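Local atomic coordinates of luciferase-like enzymeAMP-CoA-ligase (Zophobas atratus, PDB entry 4W8O), a protein that probably activates carboxylic acids with ATP as acyl-adenylates for transfer to coenzyme A. Residues D71-C76 with I120-E125; S114-R119 with P192-H197; T56-N61 with G154-M159. All blocks are in the same frame, centred on the assembly; numbering follows the deposited sequence.

Contact 1. Residues D71-C76 with I120-E125; sequences DVVCFC and IIFVEE
The rings of F75 and F122 lie side by side and point the same way from neighbouring strands. Their planes differ by only 13°, yet they are slid so far apart that they barely overlap: the centroids are 5.5 Å apart, and the nearest atoms are F75 CE2 and F122 CD1 at 3.6 Å. Matching first torsions explain the alignment, since in each residue CG stands anti to the carbonyl carbon and beside the backbone N (chi1 -55° for F75, -72° for F122). V73 works on the F122 ring from another direction. Its CG1 lies in the ring plane and meets the edge at CE1, 3.9 Å away. P86 of helix 85-92 packs on both phenylalanine side chains, so that this helix covers part of this face of the sheet. The two segments supply inner, parallel strands of the mixed eight-strand sheet, with 72-76 between 96-99 and 120-124, in a protein of the ANL clan of adenylate-forming enzymes. Four backbone bonds fix their register: C74 N gives to I120 O (2.9 Å), F122 N to C74 O (2.9 Å), C76 N to F122 O (2.8 Å) and E124 N to C76 O (3.0 Å). Were F122 cut back to alanine, F75 would probably lose its flanking ring and V73 CG1 the ring edge it rests against. On the reverse face the packing is aliphatic and thiol: C74 SG meets I121 CD1 at 3.9 Å, and C76 CB faces one methyl of V123, CG2. At the far end E124 lays its CG against the C76 carbonyl oxygen, while its carboxylate is held by T78 through OE1 and by S127 through OE2.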
loop_
_atom_site.group_PDB
_atom_site.type_symbol
_atom_site.label_atom_id
_atom_site.label_comp_id
_atom_site.label_asym_id
_atom_site.label_seq_id
_atom_site.Cartn_x
_atom_site.Cartn_y
_atom_site.Cartn_z
ATOM N N ASP A 71 -1.692 19.987 8.256
ATOM C CA ASP A 71 -0.320 19.849 7.789
ATOM C C ASP A 71 -0.070 18.556 7.035
ATOM O O ASP A 71 -0.738 17.560 7.261
ATOM C CB ASP A 71 0.655 19.924 8.958
ATOM C CG ASP A 71 0.640 21.264 9.632
ATOM O OD1 ASP A 71 0.777 22.278 8.924
ATOM O OD2 ASP A 71 0.494 21.306 10.868
ATOM N N VAL A 72 0.908 18.596 6.143
ATOM C CA VAL A 72 1.407 17.405 5.439
ATOM C C VAL A 72 2.738 16.992 6.058
ATOM O O VAL A 72 3.616 17.823 6.239
ATOM C CB VAL A 72 1.633 17.697 3.944
ATOM C CG1 VAL A 72 2.294 16.511 3.235
ATOM C CG2 VAL A 72 0.316 18.051 3.277
ATOM N N VAL A 73 2.883 15.713 6.383
ATOM C CA VAL A 73 4.136 15.194 6.900
ATOM C C VAL A 73 4.646 14.163 5.900
ATOM O O VAL A 73 3.928 13.238 5.512
ATOM C CB VAL A 73 3.990 14.548 8.288
ATOM C CG1 VAL A 73 5.347 14.074 8.793
ATOM C CG2 VAL A 73 3.377 15.533 9.270
ATOM N N CYS A 74 5.891 14.344 5.491
ATOM C CA CYS A 74 6.486 13.548 4.444
ATOM C C CYS A 74 7.553 12.596 4.981
ATOM O O CYS A 74 8.161 12.860 6.017
ATOM C CB CYS A 74 7.089 14.502 3.432
ATOM S SG CYS A 74 7.532 13.722 1.889
ATOM N N PHE A 75 7.764 11.487 4.283
ATOM C CA PHE A 75 8.717 10.455 4.695
ATOM C C PHE A 75 9.566 10.016 3.509
ATOM O O PHE A 75 9.040 9.752 2.426
ATOM C CB PHE A 75 7.968 9.260 5.299
ATOM C CG PHE A 75 7.079 9.656 6.425
ATOM C CD1 PHE A 75 5.803 10.119 6.175
ATOM C CD2 PHE A 75 7.553 9.661 7.729
ATOM C CE1 PHE A 75 4.993 10.550 7.210
ATOM C CE2 PHE A 75 6.753 10.087 8.763
ATOM C CZ PHE A 75 5.479 10.535 8.510
ATOM N N CYS A 76 10.881 9.973 3.704
ATOM C CA CYS A 76 11.793 9.403 2.708
ATOM C C CYS A 76 12.742 8.393 3.354
ATOM O O CYS A 76 13.816 8.749 3.856
ATOM C CB CYS A 76 12.586 10.495 2.004
ATOM S SG CYS A 76 13.465 9.862 0.560
ATOM N N ILE A 120 7.049 18.971 7.617
ATOM C CA ILE A 120 8.165 18.207 8.134
ATOM C C ILE A 120 8.403 17.074 7.167
ATOM O O ILE A 120 7.448 16.541 6.581
ATOM C CB ILE A 120 7.863 17.588 9.511
ATOM C CG1 ILE A 120 7.724 18.674 10.578
ATOM C CG2 ILE A 120 8.959 16.606 9.910
ATOM C CD1 ILE A 120 7.139 18.181 11.883
ATOM N N ILE A 121 9.670 16.708 7.011
ATOM C CA ILE A 121 10.027 15.472 6.325
ATOM C C ILE A 121 10.984 14.647 7.186
ATOM O O ILE A 121 12.041 15.132 7.602
ATOM C CB ILE A 121 10.597 15.712 4.905
ATOM C CG1 ILE A 121 11.120 14.398 4.318
ATOM C CG2 ILE A 121 11.713 16.734 4.919
ATOM C CD1 ILE A 121 11.238 14.420 2.815
ATOM N N PHE A 122 10.580 13.414 7.472
ATOM C CA PHE A 122 11.445 12.419 8.112
ATOM C C PHE A 122 12.258 11.704 7.034
ATOM O O PHE A 122 11.696 11.210 6.051
ATOM C CB PHE A 122 10.615 11.393 8.893
ATOM C CG PHE A 122 9.992 11.944 10.153
ATOM C CD1 PHE A 122 8.833 12.698 10.098
ATOM C CD2 PHE A 122 10.564 11.699 11.392
ATOM C CE1 PHE A 122 8.252 13.211 11.256
ATOM C CE2 PHE A 122 9.997 12.207 12.551
ATOM C CZ PHE A 122 8.837 12.970 12.482
ATOM N N VAL A 123 13.572 11.624 7.237
ATOM C CA VAL A 123 14.482 11.105 6.216
ATOM C C VAL A 123 15.538 10.157 6.786
ATOM O O VAL A 123 16.113 10.413 7.833
ATOM C CB VAL A 123 15.173 12.275 5.477
ATOM C CG1 VAL A 123 16.171 12.979 6.385
ATOM C CG2 VAL A 123 15.873 11.790 4.210
ATOM N N GLU A 124 15.775 9.050 6.090
ATOM C CA GLU A 124 16.883 8.159 6.412
ATOM C C GLU A 124 18.205 8.868 6.133
ATOM O O GLU A 124 18.271 9.739 5.259
ATOM C CB GLU A 124 16.799 6.852 5.606
ATOM C CG GLU A 124 16.893 7.050 4.096
ATOM C CD GLU A 124 16.817 5.767 3.287
ATOM O OE1 GLU A 124 16.464 4.699 3.834
ATOM O OE2 GLU A 124 17.122 5.840 2.079
ATOM N N GLU A 125 19.256 8.490 6.858
ATOM C CA GLU A 125 20.582 9.095 6.663
ATOM C C GLU A 125 21.043 9.039 5.203
ATOM O O GLU A 125 21.632 9.992 4.688
ATOM C CB GLU A 125 21.623 8.406 7.546
ATOM C CG GLU A 125 21.512 8.766 9.018
ATOM C CD GLU A 125 22.531 8.040 9.886
ATOM O OE1 GLU A 125 23.210 7.120 9.390
ATOM O OE2 GLU A 125 22.650 8.380 11.076
#

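Contact 2. Residues S114-R119 with P192-H197; sequences SLVTPR and PKAICH
L115 and A194 mark the nearest backbone approach, with CA atoms 6.5 Å apart, and no hydrogen bond joins the two segments. Segment 114-119 is the last turn of helix 106-116 and its exit: T117 leaves helical geometry with positive phi (35°), and P118 follows in extended conformation. Across from it, P192 and K193 are the last loop residues before strand 194-198. Because the backbones stay apart, side chains span the interval. L115 carries most of the contact. Its CG is set anti to the carbonyl carbon (chi1 -67°), and the fork comes down on the peptide between P192 and K193. CD1 does most of the touching, 3.5 Å from P192 O and 4.0 Å from K193 CA, with CD2 farther from the same oxygen at 3.9 Å. The oxygen's polar partner is H111 NE2 of the same helix, which donates a hydrogen bond to it. V116 meets A194 tip to tip, CG1 to CB at 3.9 Å, and F184 of strand 179-184 backs both L115 and V116. The contact thus sets a helix end against P192, K193 and A194, the outgoing limb of the sequence SSGTTGLPKA, which matches the Ser/Thr/Gly-rich signature of the phosphate-binding loop in adenylate-forming enzymes and probably serves ATP here too.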
loop_
_atom_site.group_PDB
_atom_site.type_symbol
_atom_site.label_atom_id
_atom_site.label_comp_id
_atom_site.label_asym_id
_atom_site.label_seq_id
_atom_site.Cartn_x
_atom_site.Cartn_y
_atom_site.Cartn_z
ATOM N N SER A 114 7.152 19.859 -4.426
ATOM C CA SER A 114 6.441 21.054 -4.865
ATOM C C SER A 114 4.936 20.798 -4.927
ATOM O O SER A 114 4.146 21.717 -4.746
ATOM C CB SER A 114 6.976 21.539 -6.220
ATOM O OG SER A 114 6.461 20.758 -7.298
ATOM N N LEU A 115 4.541 19.549 -5.176
ATOM C CA LEU A 115 3.126 19.185 -5.145
ATOM C C LEU A 115 2.520 19.267 -3.736
ATOM O O LEU A 115 1.431 19.797 -3.573
ATOM C CB LEU A 115 2.905 17.772 -5.687
ATOM C CG LEU A 115 3.168 17.526 -7.168
ATOM C CD1 LEU A 115 3.156 16.032 -7.448
ATOM C CD2 LEU A 115 2.146 18.245 -8.034
ATOM N N VAL A 116 3.227 18.737 -2.737
ATOM C CA VAL A 116 2.664 18.559 -1.395
ATOM C C VAL A 116 3.210 19.509 -0.311
ATOM O O VAL A 116 2.643 19.572 0.781
ATOM C CB VAL A 116 2.771 17.086 -0.929
ATOM C CG1 VAL A 116 2.147 16.158 -1.967
ATOM C CG2 VAL A 116 4.211 16.674 -0.624
ATOM N N THR A 117 4.290 20.234 -0.617
ATOM C CA THR A 117 4.856 21.261 0.267
ATOM C C THR A 117 4.740 20.907 1.755
ATOM O O THR A 117 3.972 21.525 2.477
ATOM C CB THR A 117 4.211 22.638 0.005
ATOM O OG1 THR A 117 2.799 22.562 0.229
ATOM C CG2 THR A 117 4.465 23.091 -1.440
ATOM N N PRO A 118 5.513 19.903 2.212
ATOM C CA PRO A 118 5.355 19.386 3.573
ATOM C C PRO A 118 5.916 20.304 4.659
ATOM O O PRO A 118 6.812 21.105 4.407
ATOM C CB PRO A 118 6.110 18.058 3.544
ATOM C CG PRO A 118 7.098 18.180 2.434
ATOM C CD PRO A 118 6.639 19.267 1.500
ATOM N N ARG A 119 5.362 20.181 5.858
ATOM C CA ARG A 119 5.829 20.954 6.993
ATOM C C ARG A 119 7.041 20.294 7.624
ATOM O O ARG A 119 7.932 20.962 8.125
ATOM C CB ARG A 119 4.730 21.082 8.030
ATOM C CG ARG A 119 5.178 21.866 9.237
ATOM C CD ARG A 119 3.999 22.487 9.914
ATOM N NE ARG A 119 4.360 23.056 11.203
ATOM C CZ ARG A 119 3.503 23.698 11.982
ATOM N NH1 ARG A 119 2.235 23.850 11.596
ATOM N NH2 ARG A 119 3.905 24.184 13.155
ATOM N N PRO A 192 3.636 13.681 -12.484
ATOM C CA PRO A 192 2.816 13.195 -11.382
ATOM C C PRO A 192 1.950 14.259 -10.708
ATOM O O PRO A 192 2.264 15.451 -10.738
ATOM C CB PRO A 192 3.849 12.639 -10.400
ATOM C CG PRO A 192 4.985 12.216 -11.279
ATOM C CD PRO A 192 5.039 13.242 -12.354
ATOM N N LYS A 193 0.846 13.796 -10.126
ATOM C CA LYS A 193 -0.034 14.615 -9.307
ATOM C C LYS A 193 -0.266 13.875 -8.007
ATOM O O LYS A 193 -0.047 12.665 -7.935
ATOM C CB LYS A 193 -1.352 14.855 -10.028
ATOM C CG LYS A 193 -1.178 15.559 -11.369
ATOM C CD LYS A 193 -1.827 14.775 -12.498
ATOM C CE LYS A 193 -1.249 15.132 -13.852
ATOM N NZ LYS A 193 -1.211 16.604 -14.017
ATOM N N ALA A 194 -0.684 14.608 -6.979
ATOM C CA ALA A 194 -0.846 14.036 -5.656
ATOM C C ALA A 194 -2.258 13.479 -5.501
ATOM O O ALA A 194 -3.220 14.223 -5.335
ATOM C CB ALA A 194 -0.544 15.061 -4.576
ATOM N N ILE A 195 -2.349 12.156 -5.583
ATOM C CA ILE A 195 -3.579 11.421 -5.330
ATOM C C ILE A 195 -3.954 11.525 -3.847
ATOM O O ILE A 195 -3.156 11.194 -2.972
ATOM C CB ILE A 195 -3.376 9.932 -5.659
ATOM C CG1 ILE A 195 -3.141 9.735 -7.156
ATOM C CG2 ILE A 195 -4.571 9.112 -5.183
ATOM C CD1 ILE A 195 -2.438 8.432 -7.492
ATOM N N CYS A 196 -5.164 11.988 -3.568
ATOM C CA CYS A 196 -5.634 12.112 -2.182
ATOM C C CYS A 196 -6.612 11.012 -1.820
ATOM O O CYS A 196 -7.644 10.859 -2.486
ATOM C CB CYS A 196 -6.320 13.462 -1.979
ATOM S SG CYS A 196 -5.174 14.848 -2.117
ATOM N N HIS A 197 -6.289 10.245 -0.776
ATOM C CA HIS A 197 -7.275 9.382 -0.132
ATOM C C HIS A 197 -7.719 9.987 1.185
ATOM O O HIS A 197 -6.899 10.492 1.965
ATOM C CB HIS A 197 -6.732 7.973 0.088
ATOM C CG HIS A 197 -6.742 7.146 -1.152
ATOM N ND1 HIS A 197 -7.906 6.661 -1.707
ATOM C CD2 HIS A 197 -5.741 6.759 -1.975
ATOM C CE1 HIS A 197 -7.619 5.993 -2.809
ATOM N NE2 HIS A 197 -6.313 6.039 -2.995
#

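Contact 3. Residues T56-N61 with G154-M159; sequences TRVALN and GTFAEM
M159 and N61 make the tight part of this contact, where the short helix 156-159 ends against the flank of helix 48-64. N61 ND2 donates to M159 O at 2.6 Å, a short bond. The oxygen lies almost in the amide plane of N61, but the donor arrives from above the M159 carbonyl plane, 57° out of it. The same oxygen also receives a CA-H...O contact from V58 CA at 3.3 Å, and V58 CG2 lies 3.7 Å from M159 O. The M159 side chain adds to the grip. Bent at chi2 (-59°) and chi3 (-71°), it folds back so that CE rests 3.7 Å from N61 CB and 3.8 Å from V58 O. V58 CG2 also approaches F156 CE1 obliquely at 4.1 Å, and both of these side chains pack on I85 of helix 85-92. Away from this knot the contact thins out. R57 barely takes part: its side chain leads away to a salt bridge with E166. E158, exposed, turns back on its own segment in a capping box with T155, where E158 N donates to T155 OG1 at 3.2 Å and T155 N to E158 OE1 at 3.3 Å. N61 ND2 has a second acceptor in L161 O, so the amide links the end of the short helix and the chain just beyond it to helix 48-64. Two carbonyls drawn to one NH2 group would probably fix the rotation of the amide, and the join is made through neutral dipoles and methyl packing, with no charge pair across it.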
loop_
_atom_site.group_PDB
_atom_site.type_symbol
_atom_site.label_atom_id
_atom_site.label_comp_id
_atom_site.label_asym_id
_atom_site.label_seq_id
_atom_site.Cartn_x
_atom_site.Cartn_y
_atom_site.Cartn_z
ATOM N N THR A 56 2.824 7.291 20.215
ATOM C CA THR A 56 2.139 8.261 21.081
ATOM C C THR A 56 3.115 9.373 21.485
ATOM O O THR A 56 2.779 10.557 21.424
ATOM C CB THR A 56 1.524 7.579 22.317
ATOM O OG1 THR A 56 0.516 6.645 21.897
ATOM C CG2 THR A 56 0.901 8.603 23.266
ATOM N N ARG A 57 4.337 8.986 21.842
ATOM C CA ARG A 57 5.366 9.947 22.232
ATOM C C ARG A 57 5.779 10.848 21.079
ATOM O O ARG A 57 5.920 12.057 21.260
ATOM C CB ARG A 57 6.586 9.227 22.803
ATOM C CG ARG A 57 6.346 8.650 24.181
ATOM C CD ARG A 57 7.496 7.764 24.601
ATOM N NE ARG A 57 7.240 7.106 25.872
ATOM C CZ ARG A 57 8.070 6.235 26.436
ATOM N NH1 ARG A 57 9.208 5.900 25.840
ATOM N NH2 ARG A 57 7.755 5.688 27.602
ATOM N N VAL A 58 5.953 10.266 19.893
ATOM C CA VAL A 58 6.239 11.060 18.703
ATOM C C VAL A 58 5.108 12.051 18.425
ATOM O O VAL A 58 5.374 13.214 18.121
ATOM C CB VAL A 58 6.507 10.174 17.468
ATOM C CG1 VAL A 58 6.626 11.016 16.208
ATOM C CG2 VAL A 58 7.782 9.364 17.658
ATOM N N ALA A 59 3.860 11.593 18.536
ATOM C CA ALA A 59 2.686 12.444 18.297
ATOM C C ALA A 59 2.628 13.642 19.240
ATOM O O ALA A 59 2.381 14.774 18.808
ATOM C CB ALA A 59 1.401 11.634 18.421
ATOM N N LEU A 60 2.843 13.386 20.528
ATOM C CA LEU A 60 2.825 14.457 21.530
ATOM C C LEU A 60 3.905 15.496 21.232
ATOM O O LEU A 60 3.685 16.682 21.413
ATOM C CB LEU A 60 2.991 13.901 22.951
ATOM C CG LEU A 60 1.766 13.166 23.498
ATOM C CD1 LEU A 60 2.153 12.338 24.714
ATOM C CD2 LEU A 60 0.649 14.143 23.850
ATOM N N ASN A 61 5.061 15.051 20.756
ATOM C CA ASN A 61 6.114 15.984 20.376
ATOM C C ASN A 61 5.781 16.726 19.079
ATOM O O ASN A 61 6.029 17.924 18.972
ATOM C CB ASN A 61 7.462 15.266 20.286
ATOM C CG ASN A 61 8.027 14.935 21.653
ATOM O OD1 ASN A 61 7.965 15.757 22.571
ATOM N ND2 ASN A 61 8.576 13.732 21.801
ATOM N N GLY A 154 16.924 17.947 13.415
ATOM C CA GLY A 154 16.391 17.138 14.509
ATOM C C GLY A 154 16.524 15.658 14.199
ATOM O O GLY A 154 16.796 15.278 13.065
ATOM N N THR A 155 16.336 14.825 15.215
ATOM C CA THR A 155 16.484 13.377 15.063
ATOM C C THR A 155 15.224 12.660 15.510
ATOM O O THR A 155 14.455 13.185 16.319
ATOM C CB THR A 155 17.653 12.843 15.903
ATOM O OG1 THR A 155 17.376 13.053 17.294
ATOM C CG2 THR A 155 18.935 13.549 15.539
ATOM N N PHE A 156 15.028 11.454 14.990
ATOM C CA PHE A 156 13.894 10.627 15.373
ATOM C C PHE A 156 13.956 10.261 16.857
ATOM O O PHE A 156 12.940 10.272 17.551
ATOM C CB PHE A 156 13.837 9.357 14.512
ATOM C CG PHE A 156 12.854 8.337 15.008
ATOM C CD1 PHE A 156 11.489 8.531 14.845
ATOM C CD2 PHE A 156 13.290 7.193 15.658
ATOM C CE1 PHE A 156 10.577 7.596 15.314
ATOM C CE2 PHE A 156 12.387 6.256 16.127
ATOM C CZ PHE A 156 11.027 6.455 15.950
ATOM N N ALA A 157 15.153 9.939 17.335
ATOM C CA ALA A 157 15.375 9.609 18.744
ATOM C C ALA A 157 14.889 10.717 19.686
ATOM O O ALA A 157 14.343 10.429 20.753
ATOM C CB ALA A 157 16.847 9.316 18.989
ATOM N N GLU A 158 15.088 11.975 19.290
ATOM C CA GLU A 158 14.568 13.119 20.049
ATOM C C GLU A 158 13.042 13.146 20.087
ATOM O O GLU A 158 12.455 13.489 21.118
ATOM C CB GLU A 158 15.072 14.435 19.462
ATOM C CG GLU A 158 16.498 14.765 19.859
ATOM C CD GLU A 158 17.166 15.778 18.942
ATOM O OE1 GLU A 158 16.488 16.408 18.102
ATOM O OE2 GLU A 158 18.392 15.940 19.075
ATOM N N MET A 159 12.406 12.801 18.965
ATOM C CA MET A 159 10.940 12.784 18.878
ATOM C C MET A 159 10.292 11.687 19.740
ATOM O O MET A 159 9.114 11.793 20.081
ATOM C CB MET A 159 10.476 12.631 17.414
ATOM C CG MET A 159 10.811 13.794 16.492
ATOM S SD MET A 159 10.109 15.372 17.033
ATOM C CE MET A 159 8.372 15.082 16.704
#

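How the contacts relate
Contacts 1 and 2 touch directly, their centres about 13 Å apart: the chain leaving helix 106-116 enters strand 120-124, and on the way R119 N meets V72 O at 3.0 Å, probably a hydrogen bond, while R119 NH1 bridges to D71 OD2. Contact 3 lies about 13 Å from contact 1, centre to centre, without touching it; P86 of helix 85-92 packs against F75 and F122 of one and F156 of the other. The centres of contacts 2 and 3 are about 23 Å apart, and all three contacts reach the same sheet. Beyond contact 2, strand 194-198 runs on to the polyether-ligand pocket: H197 NE2 bonds S325 O, and I195 touches E326, both pocket residues.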